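Local structure of metal cation efflux system protein CzcD (Cupriavidus metallidurans, 6VD9) at residues D4-E7 with V8-Q11; T44-P48 with E49-L53; K57-L60 with A61-D65. The protein transports zinc and probably expels zinc, cobalt and cadmium from the cytoplasm, the chain here being its C-terminal cytoplasmic domain with nickel bound. One frame throughout, in Å; residues are numbered along the deposited sequence.

Contact 1: residues D4-E7 with V8-Q11; sequences DLAE and VEKQ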
ATOM      1  N   ASP A   4      12.384 -16.516   1.278  1.00 32.88           N
ATOM      2  CA  ASP A   4      13.169 -16.531   0.017  1.00 32.97           C
ATOM      3  C   ASP A   4      12.677 -15.379  -0.882  1.00 31.37           C
ATOM      4  O   ASP A   4      11.635 -15.551  -1.524  1.00 30.33           O
ATOM      5  CB  ASP A   4      13.065 -17.892  -0.687  1.00 36.49           C
ATOM      6  CG  ASP A   4      13.975 -18.046  -1.897  1.00 39.90           C
ATOM      7  OD1 ASP A   4      14.495 -17.018  -2.391  1.00 40.88           O
ATOM      8  OD2 ASP A   4      14.160 -19.202  -2.344  1.00 45.48           O
ATOM      9  N   LEU A   5      13.459 -14.306  -0.987  1.00 29.78           N
ATOM     10  CA  LEU A   5      13.089 -13.056  -1.710  1.00 29.30           C
ATOM     11  C   LEU A   5      12.813 -13.384  -3.187  1.00 28.79           C
ATOM     12  O   LEU A   5      11.918 -12.770  -3.738  1.00 24.32           O
ATOM     13  CB  LEU A   5      14.205 -12.021  -1.542  1.00 29.99           C
ATOM     14  CG  LEU A   5      14.054 -10.682  -2.275  1.00 29.22           C
ATOM     15  CD1 LEU A   5      12.720 -10.011  -1.929  1.00 27.57           C
ATOM     16  CD2 LEU A   5      15.228  -9.756  -1.945  1.00 34.17           C
ATOM     17  N   ALA A   6      13.526 -14.329  -3.804  1.00 25.49           N
ATOM     18  CA  ALA A   6      13.301 -14.715  -5.225  1.00 23.57           C
ATOM     19  C   ALA A   6      11.904 -15.284  -5.443  1.00 23.36           C
ATOM     20  O   ALA A   6      11.321 -14.960  -6.449  1.00 22.54           O
ATOM     21  CB  ALA A   6      14.342 -15.687  -5.715  1.00 28.22           C
ATOM     22  N   GLU A   7      11.439 -16.174  -4.558  1.00 20.66           N
ATOM     23  CA  GLU A   7      10.122 -16.802  -4.678  1.00 25.59           C
ATOM     24  C   GLU A   7       9.112 -15.679  -4.495  1.00 18.96           C
ATOM     25  O   GLU A   7       8.125 -15.752  -5.167  1.00 24.18           O
ATOM     26  CB  GLU A   7       9.887 -17.906  -3.644  1.00 28.09           C
ATOM     27  CG  GLU A   7      10.312 -19.298  -4.081  1.00 37.44           C
ATOM     28  CD  GLU A   7       9.887 -19.703  -5.473  1.00 34.94           C
ATOM     29  OE1 GLU A   7       8.674 -19.744  -5.724  1.00 38.11           O
ATOM     30  OE2 GLU A   7      10.782 -19.949  -6.298  1.00 44.17           O
ATOM     31  N   VAL A   8       9.345 -14.749  -3.565  1.00 21.62           N
ATOM     32  CA  VAL A   8       8.367 -13.648  -3.302  1.00 20.76           C
ATOM     33  C   VAL A   8       8.215 -12.862  -4.611  1.00 19.36           C
ATOM     34  O   VAL A   8       7.097 -12.710  -5.075  1.00 17.89           O
ATOM     35  CB  VAL A   8       8.761 -12.753  -2.110  1.00 21.06           C
ATOM     36  CG1 VAL A   8       7.797 -11.587  -1.953  1.00 20.37           C
ATOM     37  CG2 VAL A   8       8.872 -13.559  -0.813  1.00 20.85           C
ATOM     38  N   GLU A   9       9.323 -12.442  -5.217  1.00 18.52           N
ATOM     39  CA  GLU A   9       9.314 -11.717  -6.523  1.00 17.79           C
ATOM     40  C   GLU A   9       8.571 -12.541  -7.575  1.00 19.27           C
ATOM     41  O   GLU A   9       7.680 -12.002  -8.267  1.00 19.79           O
ATOM     42  CB  GLU A   9      10.756 -11.411  -6.964  1.00 18.80           C
ATOM     43  CG  GLU A   9      11.522 -10.548  -5.972  1.00 21.80           C
ATOM     44  CD  GLU A   9      13.015 -10.582  -6.236  1.00 24.20           C
ATOM     45  OE1 GLU A   9      13.462 -11.565  -6.878  1.00 25.79           O
ATOM     46  OE2 GLU A   9      13.689  -9.619  -5.846  1.00 25.34           O
ATOM     47  N   LYS A  10       8.927 -13.811  -7.736  1.00 20.60           N
ATOM     48  CA  LYS A  10       8.294 -14.706  -8.740  1.00 21.38           C
ATOM     49  C   LYS A  10       6.802 -14.739  -8.458  1.00 19.00           C
ATOM     50  O   LYS A  10       6.012 -14.652  -9.393  1.00 19.08           O
ATOM     51  CB  LYS A  10       8.920 -16.110  -8.682  1.00 24.70           C
ATOM     52  CG  LYS A  10       8.261 -17.177  -9.554  1.00 29.72           C
ATOM     53  CD  LYS A  10       9.067 -18.508  -9.720  1.00 31.67           C
ATOM     54  CE  LYS A  10       8.344 -19.464 -10.656  1.00 37.35           C
ATOM     55  NZ  LYS A  10       8.997 -20.789 -10.817  1.00 43.65           N
ATOM     56  N   GLN A  11       6.403 -14.897  -7.199  1.00 18.77           N
ATOM     57  CA  GLN A  11       4.969 -15.106  -6.915  1.00 19.77           C
ATOM     58  C   GLN A  11       4.193 -13.805  -7.162  1.00 17.82           C
ATOM     59  O   GLN A  11       3.009 -13.916  -7.530  1.00 19.70           O
ATOM     60  CB  GLN A  11       4.759 -15.667  -5.510  1.00 23.95           C
ATOM     61  CG  GLN A  11       5.298 -17.080  -5.373  1.00 27.10           C
ATOM     62  CD  GLN A  11       4.715 -18.001  -6.417  1.00 31.25           C
ATOM     63  OE1 GLN A  11       3.530 -17.941  -6.740  1.00 32.14           O
ATOM     64  NE2 GLN A  11       5.570 -18.852  -6.959  1.00 38.23           N
TER

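Contact 2: residues T44-P48 with E49-L53; sequences TAVNP and EMEVL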
ATOM      1  N   THR A  44      -3.917  -2.347 -17.038  1.00 23.60           N
ATOM      2  CA  THR A  44      -5.057  -1.426 -17.290  1.00 23.94           C
ATOM      3  C   THR A  44      -6.430  -2.135 -17.240  1.00 23.16           C
ATOM      4  O   THR A  44      -7.452  -1.404 -17.067  1.00 23.64           O
ATOM      5  CB  THR A  44      -4.908  -0.693 -18.630  1.00 28.11           C
ATOM      6  OG1 THR A  44      -4.801  -1.703 -19.631  1.00 28.25           O
ATOM      7  CG2 THR A  44      -3.755   0.269 -18.654  1.00 27.88           C
ATOM      8  N   ALA A  45      -6.544  -3.454 -17.456  1.00 20.47           N
ATOM      9  CA  ALA A  45      -7.865  -4.111 -17.554  1.00 22.15           C
ATOM     10  C   ALA A  45      -8.446  -4.440 -16.175  1.00 21.93           C
ATOM     11  O   ALA A  45      -9.616  -4.820 -16.140  1.00 20.80           O
ATOM     12  CB  ALA A  45      -7.803  -5.343 -18.435  1.00 23.81           C
ATOM     13  N   VAL A  46      -7.707  -4.278 -15.077  1.00 19.28           N
ATOM     14  CA  VAL A  46      -8.172  -4.787 -13.752  1.00 18.75           C
ATOM     15  C   VAL A  46      -8.190  -3.641 -12.735  1.00 19.02           C
ATOM     16  O   VAL A  46      -7.359  -2.783 -12.821  1.00 17.18           O
ATOM     17  CB  VAL A  46      -7.338  -5.969 -13.230  1.00 19.78           C
ATOM     18  CG1 VAL A  46      -7.308  -7.072 -14.268  1.00 21.68           C
ATOM     19  CG2 VAL A  46      -5.929  -5.561 -12.821  1.00 20.58           C
ATOM     20  N   ASN A  47      -9.207  -3.618 -11.898  1.00 17.85           N
ATOM     21  CA  ASN A  47      -9.248  -2.757 -10.696  1.00 17.54           C
ATOM     22  C   ASN A  47      -8.530  -3.522  -9.595  1.00 15.60           C
ATOM     23  O   ASN A  47      -9.089  -4.501  -9.108  1.00 17.07           O
ATOM     24  CB  ASN A  47     -10.674  -2.403 -10.339  1.00 17.54           C
ATOM     25  CG  ASN A  47     -10.750  -1.638  -9.040  1.00 19.28           C
ATOM     26  OD1 ASN A  47      -9.741  -1.513  -8.340  1.00 16.71           O
ATOM     27  ND2 ASN A  47     -11.938  -1.171  -8.704  1.00 19.15           N
ATOM     28  N   PRO A  48      -7.256  -3.201  -9.252  1.00 16.40           N
ATOM     29  CA  PRO A  48      -6.450  -4.087  -8.398  1.00 16.03           C
ATOM     30  C   PRO A  48      -6.989  -4.151  -6.972  1.00 17.38           C
ATOM     31  O   PRO A  48      -6.737  -5.130  -6.323  1.00 14.88           O
ATOM     32  CB  PRO A  48      -5.027  -3.495  -8.422  1.00 15.34           C
ATOM     33  CG  PRO A  48      -5.302  -2.007  -8.734  1.00 17.31           C
ATOM     34  CD  PRO A  48      -6.513  -2.000  -9.652  1.00 14.97           C
ATOM     35  N   GLU A  49      -7.783  -3.156  -6.557  1.00 16.94           N
ATOM     36  CA  GLU A  49      -8.343  -3.147  -5.186  1.00 18.28           C
ATOM     37  C   GLU A  49      -9.225  -4.403  -4.994  1.00 18.58           C
ATOM     38  O   GLU A  49      -9.123  -5.076  -3.928  1.00 19.38           O
ATOM     39  CB  GLU A  49      -9.110  -1.843  -4.963  1.00 17.14           C
ATOM     40  CG  GLU A  49      -9.654  -1.747  -3.541  1.00 18.25           C
ATOM     41  CD  GLU A  49     -10.239  -0.380  -3.174  1.00 19.85           C
ATOM     42  OE1 GLU A  49     -10.571   0.351  -4.074  1.00 19.56           O
ATOM     43  OE2 GLU A  49     -10.322  -0.061  -1.932  1.00 21.97           O
ATOM     44  N   MET A  50      -9.985  -4.755  -6.046  1.00 20.54           N
ATOM     45  CA  MET A  50     -10.949  -5.878  -6.095  1.00 23.40           C
ATOM     46  C   MET A  50     -10.276  -7.144  -6.644  1.00 22.31           C
ATOM     47  O   MET A  50     -10.665  -8.264  -6.206  1.00 20.76           O
ATOM     48  CB  MET A  50     -12.111  -5.567  -7.059  1.00 27.73           C
ATOM     49  CG  MET A  50     -12.934  -4.385  -6.724  1.00 31.59           C
ATOM     50  SD  MET A  50     -13.903  -4.763  -5.240  1.00 44.89           S
ATOM     51  CE  MET A  50     -12.962  -3.766  -4.094  1.00 35.76           C
ATOM     52  N   GLU A  51      -9.391  -6.991  -7.635  1.00 18.14           N
ATOM     53  CA  GLU A  51      -9.025  -8.076  -8.579  1.00 17.57           C
ATOM     54  C   GLU A  51      -7.588  -8.596  -8.419  1.00 16.73           C
ATOM     55  O   GLU A  51      -7.253  -9.606  -9.107  1.00 18.34           O
ATOM     56  CB  GLU A  51      -9.291  -7.577  -9.993  1.00 17.53           C
ATOM     57  CG  GLU A  51     -10.750  -7.196 -10.239  1.00 18.64           C
ATOM     58  CD  GLU A  51     -11.130  -7.013 -11.700  1.00 20.90           C
ATOM     59  OE1 GLU A  51     -10.850  -5.960 -12.245  1.00 20.40           O
ATOM     60  OE2 GLU A  51     -11.762  -7.960 -12.298  1.00 24.77           O
ATOM     61  N   VAL A  52      -6.750  -7.912  -7.623  1.00 15.56           N
ATOM     62  CA  VAL A  52      -5.332  -8.261  -7.394  1.00 15.95           C
ATOM     63  C   VAL A  52      -5.052  -8.266  -5.886  1.00 16.86           C
ATOM     64  O   VAL A  52      -4.379  -9.193  -5.435  1.00 17.19           O
ATOM     65  CB  VAL A  52      -4.405  -7.303  -8.154  1.00 14.87           C
ATOM     66  CG1 VAL A  52      -2.971  -7.722  -7.963  1.00 16.37           C
ATOM     67  CG2 VAL A  52      -4.727  -7.295  -9.651  1.00 16.94           C
ATOM     68  N   LEU A  53      -5.477  -7.237  -5.137  1.00 18.23           N
ATOM     69  CA  LEU A  53      -5.067  -7.122  -3.698  1.00 16.75           C
ATOM     70  C   LEU A  53      -5.428  -8.383  -2.906  1.00 18.14           C
ATOM     71  O   LEU A  53      -4.617  -8.884  -2.133  1.00 16.02           O
ATOM     72  CB  LEU A  53      -5.664  -5.857  -3.096  1.00 17.15           C
ATOM     73  CG  LEU A  53      -5.327  -5.584  -1.629  1.00 15.44           C
ATOM     74  CD1 LEU A  53      -3.820  -5.530  -1.421  1.00 17.21           C
ATOM     75  CD2 LEU A  53      -5.923  -4.287  -1.200  1.00 17.06           C
TER
HETATM   76  O   HOH W   1     -11.989  -4.864 -14.467  1.00 17.40           O
HETATM   77  O   HOH W   2     -11.766   0.662  -6.422  1.00 26.55           O

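Contact 3: residues K57-L60 with A61-D65; sequences KQML and ADKFD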
ATOM      1  N   LYS A  57      -2.614 -10.697  -0.996  1.00 17.99           N
ATOM      2  CA  LYS A  57      -2.728 -10.916   0.478  1.00 18.49           C
ATOM      3  C   LYS A  57      -2.735 -12.434   0.740  1.00 19.75           C
ATOM      4  O   LYS A  57      -1.982 -12.879   1.615  1.00 17.38           O
ATOM      5  CB  LYS A  57      -3.971 -10.245   1.060  1.00 20.19           C
ATOM      6  CG  LYS A  57      -3.912  -8.713   1.179  1.00 20.06           C
ATOM      7  CD  LYS A  57      -5.278  -8.139   1.500  1.00 23.07           C
ATOM      8  CE  LYS A  57      -5.297  -6.674   1.874  1.00 26.50           C
ATOM      9  NZ  LYS A  57      -6.680  -6.208   2.192  1.00 31.86           N
ATOM     10  N   GLN A  58      -3.560 -13.188   0.023  1.00 20.70           N
ATOM     11  CA  GLN A  58      -3.761 -14.654   0.224  1.00 21.59           C
ATOM     12  C   GLN A  58      -2.433 -15.384  -0.023  1.00 21.82           C
ATOM     13  O   GLN A  58      -1.990 -16.157   0.845  1.00 19.37           O
ATOM     14  CB  GLN A  58      -4.908 -15.133  -0.675  1.00 25.18           C
ATOM     15  CG  GLN A  58      -5.147 -16.644  -0.690  1.00 30.08           C
ATOM     16  CD  GLN A  58      -6.124 -17.060  -1.777  1.00 40.27           C
ATOM     17  OE1 GLN A  58      -6.064 -16.624  -2.937  1.00 42.12           O
ATOM     18  NE2 GLN A  58      -7.039 -17.945  -1.416  1.00 48.14           N
ATOM     19  N   MET A  59      -1.734 -15.034  -1.104  1.00 19.68           N
ATOM     20  CA  MET A  59      -0.482 -15.712  -1.510  1.00 19.85           C
ATOM     21  C   MET A  59       0.610 -15.393  -0.486  1.00 19.20           C
ATOM     22  O   MET A  59       1.421 -16.286  -0.148  1.00 20.07           O
ATOM     23  CB  MET A  59      -0.087 -15.296  -2.935  1.00 21.64           C
ATOM     24  CG  MET A  59       1.289 -15.753  -3.334  1.00 22.60           C
ATOM     25  SD  MET A  59       2.578 -14.636  -2.809  1.00 23.08           S
ATOM     26  CE  MET A  59       2.245 -13.195  -3.834  1.00 23.55           C
ATOM     27  N   LEU A  60       0.685 -14.153   0.012  1.00 17.50           N
ATOM     28  CA  LEU A  60       1.803 -13.748   0.902  1.00 17.63           C
ATOM     29  C   LEU A  60       1.647 -14.442   2.262  1.00 17.64           C
ATOM     30  O   LEU A  60       2.662 -14.848   2.849  1.00 18.12           O
ATOM     31  CB  LEU A  60       1.817 -12.227   1.023  1.00 17.92           C
ATOM     32  CG  LEU A  60       2.264 -11.514  -0.252  1.00 17.83           C
ATOM     33  CD1 LEU A  60       1.971 -10.028  -0.143  1.00 17.51           C
ATOM     34  CD2 LEU A  60       3.744 -11.781  -0.515  1.00 17.96           C
ATOM     35  N   ALA A  61       0.408 -14.620   2.681  1.00 16.42           N
ATOM     36  CA  ALA A  61       0.077 -15.311   3.951  1.00 18.01           C
ATOM     37  C   ALA A  61       0.399 -16.801   3.786  1.00 20.54           C
ATOM     38  O   ALA A  61       1.178 -17.315   4.594  1.00 20.22           O
ATOM     39  CB  ALA A  61      -1.339 -15.064   4.327  1.00 17.54           C
ATOM     40  N   ASP A  62      -0.088 -17.417   2.712  1.00 21.96           N
ATOM     41  CA  ASP A  62      -0.047 -18.895   2.527  1.00 28.45           C
ATOM     42  C   ASP A  62       1.371 -19.370   2.225  1.00 29.13           C
ATOM     43  O   ASP A  62       1.799 -20.408   2.787  1.00 27.07           O
ATOM     44  CB  ASP A  62      -0.967 -19.343   1.399  1.00 30.89           C
ATOM     45  CG  ASP A  62      -2.429 -19.158   1.731  1.00 36.90           C
ATOM     46  OD1 ASP A  62      -2.765 -19.269   2.926  1.00 45.85           O
ATOM     47  OD2 ASP A  62      -3.210 -18.867   0.802  1.00 42.57           O
ATOM     48  N   LYS A  63       2.069 -18.672   1.332  1.00 26.74           N
ATOM     49  CA  LYS A  63       3.358 -19.145   0.795  1.00 26.95           C
ATOM     50  C   LYS A  63       4.511 -18.657   1.669  1.00 25.51           C
ATOM     51  O   LYS A  63       5.537 -19.353   1.683  1.00 26.19           O
ATOM     52  CB  LYS A  63       3.447 -18.752  -0.680  1.00 28.77           C
ATOM     53  CG  LYS A  63       2.264 -19.242  -1.515  1.00 31.64           C
ATOM     54  CD  LYS A  63       2.553 -19.381  -2.989  1.00 36.16           C
ATOM     55  CE  LYS A  63       1.623 -20.358  -3.674  1.00 36.48           C
ATOM     56  NZ  LYS A  63       1.652 -20.207  -5.142  1.00 40.28           N
ATOM     57  N   PHE A  64       4.404 -17.499   2.344  1.00 24.25           N
ATOM     58  CA  PHE A  64       5.558 -16.859   3.023  1.00 22.57           C
ATOM     59  C   PHE A  64       5.258 -16.536   4.485  1.00 21.42           C
ATOM     60  O   PHE A  64       6.173 -16.044   5.129  1.00 21.48           O
ATOM     61  CB  PHE A  64       6.023 -15.613   2.248  1.00 23.00           C
ATOM     62  CG  PHE A  64       6.329 -15.928   0.814  1.00 22.76           C
ATOM     63  CD1 PHE A  64       7.461 -16.675   0.500  1.00 23.34           C
ATOM     64  CD2 PHE A  64       5.474 -15.555  -0.210  1.00 21.67           C
ATOM     65  CE1 PHE A  64       7.727 -17.016  -0.811  1.00 21.69           C
ATOM     66  CE2 PHE A  64       5.750 -15.901  -1.526  1.00 23.65           C
ATOM     67  CZ  PHE A  64       6.880 -16.630  -1.823  1.00 21.49           C
ATOM     68  N   ASP A  65       4.021 -16.736   4.976  1.00 20.72           N
ATOM     69  CA  ASP A  65       3.648 -16.409   6.371  1.00 22.30           C
ATOM     70  C   ASP A  65       3.843 -14.915   6.612  1.00 21.45           C
ATOM     71  O   ASP A  65       4.231 -14.514   7.760  1.00 20.64           O
ATOM     72  CB  ASP A  65       4.387 -17.325   7.358  1.00 24.50           C
ATOM     73  CG  ASP A  65       4.079 -18.801   7.118  1.00 30.75           C
ATOM     74  OD1 ASP A  65       2.878 -19.192   7.173  1.00 30.90           O
ATOM     75  OD2 ASP A  65       5.040 -19.558   6.842  1.00 43.36           O
TER

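Contact 1: residues D4-E7 with V8-Q11
Glu7 and Gln11 lie side by side one turn apart on the first helix, residues 5-13, of the small alpha-beta C-terminal domain of this cation diffusion facilitator. Their side chains point the same way, with the carboxylate and amide planes 32° apart. Both chains are bent at their second torsion, which folds each flat head back beside the helix and lets Gln11 NE2 make a weak hydrogen bond to Glu7 OE1 at 3.5 Å. The other amide atom, Gln11 OE1, takes a weak bond from Lys63, so the two ends of the amide serve two helices. Lys10 also runs beside Glu7, but fully extended; its methylenes pass the carboxylate. Lys10 NZ and Glu7 OE2, 4.9 Å apart, are too distant to touch, though opposite charges at this separation may still attract weakly.

Leu5 and Glu9 meet differently. With CG of Leu5 opposite its own backbone N (chi1 177°), the branch swings toward the next turn, where Glu9 OE2 lies 3.7 Å from Leu5 CG and the aliphatic part of Glu9 crosses it at a slant. Val8, the buried member, turns inward against Ile26 of strand 18-28 and Phe64 of helix 53-64, a place suited to a compact branched apolar residue.

The regular bonds between residues four apart begin with Val8 N to Asp4 O at 3.2 Å. Asp4 also starts the helix as its N-cap: its short side chain bends back to the first turn, where OD1 accepts a weak bond from Ala6 N at 3.2 Å.

Contact 2: residues T44-P48 with E49-L53
An N-cap starts the short helix 48-51, with Asn47 in the capping place and Pro48 as first helical residue, where its lack of an N-H costs no bond. Asn47 OD1 accepts from Glu49 N at 3.1 Å, the donor standing 35° above the amide plane. The side chains of Asn47 and Glu49 run alongside, their amide and carboxylate planes 57° apart, and a water joins Asn47 ND2 to Glu49 OE1, while Glu49 OE2 bonds Asn42 of the second subunit.

Glu51 reaches back the other way. Its CG lies opposite the carbonyl carbon (chi1 -60°), and the extended chain carries OE1 to Asn47 N at 2.9 Å through the anti lone pair; another water links OE1 to Ala45 O. On the apolar side, Val46 CG2 meets Val52 CG2 at 3.8 Å, the two side chains crossing at about a right angle, and Pro48 CB packs on Val52 CB.

Pro48 O is gripped by two N-H groups, that of Val52 and, at 2.7 Å and nearly in line with the C=O, that of Leu53. The whole is an asparagine N-cap followed by proline at the first helical position, with Glu51 OE1 bonding back to the N-H of the capping residue.

Contact 3: residues K57-L60 with A61-D65
The sulfur of Met59 meets the edge of the Phe64 ring, a Met-aromatic contact one turn and a residue along helix 53-64. Met59 SD lies 3.6 Å from Phe64 CE2 and 4.9 Å from the ring centroid, 85° off the ring normal, and therefore almost in the ring plane. With CG of Met59 opposite its backbone N, the bend at the second torsion (chi2 -85°) places the sulfur there, while the third torsion sets only the terminal methyl; a flexible thioether suits such an edge, where the polarisable sulfur meets ring C-H groups.

Apolar packing continues around it. Leu60 CD2 approaches Phe64 CD2 at 4.2 Å, and Met59 CG touches Lys63 CD at 3.9 Å as the two chains cross at about a right angle. Lys63 CB lies over one face of the ring, toward its rim, so the lysine gives carbon to the packing.

Among the polar groups, the Asp62 carboxylate slants across the Gln58 side chain, with OD2 3.3 Å from Gln58 CG. Backbone bonds are regular as far as Lys63 N to Met59 O at 2.9 Å. The Phe64 N to Leu60 O bond is less so, at 3.2 Å with the donor 49° above the carbonyl plane, yet Asp65 N still reaches Ala61 O at 2.9 Å as Asp65 leaves the helix with positive phi.

Leu60 faces Val69 and Ile71 of strand 68-74, Phe64 packs on helix 5-13, and Lys57 forms a salt bridge to Glu74 of the second subunit.

Contacts 1 and 3 belong to two helices that touch, their centres 11 Å apart. Phe64 CZ comes within 3.6 Å of Val8 N, and Met59 SD within 3.6 Å of Gln11 CB. Contact 2 adjoins contact 3 only through the chain, their centres 18 Å apart, and its centre lies 21 Å from that of contact 1, across the chain's centre. Contacts 2 and 3 both reach the second subunit, at Glu49 and Lys57. Each meets its Glu74, the residue that with His22 and His39 makes up the nickel site; the Pro48 side chain is about 13 Å from a bound nickel.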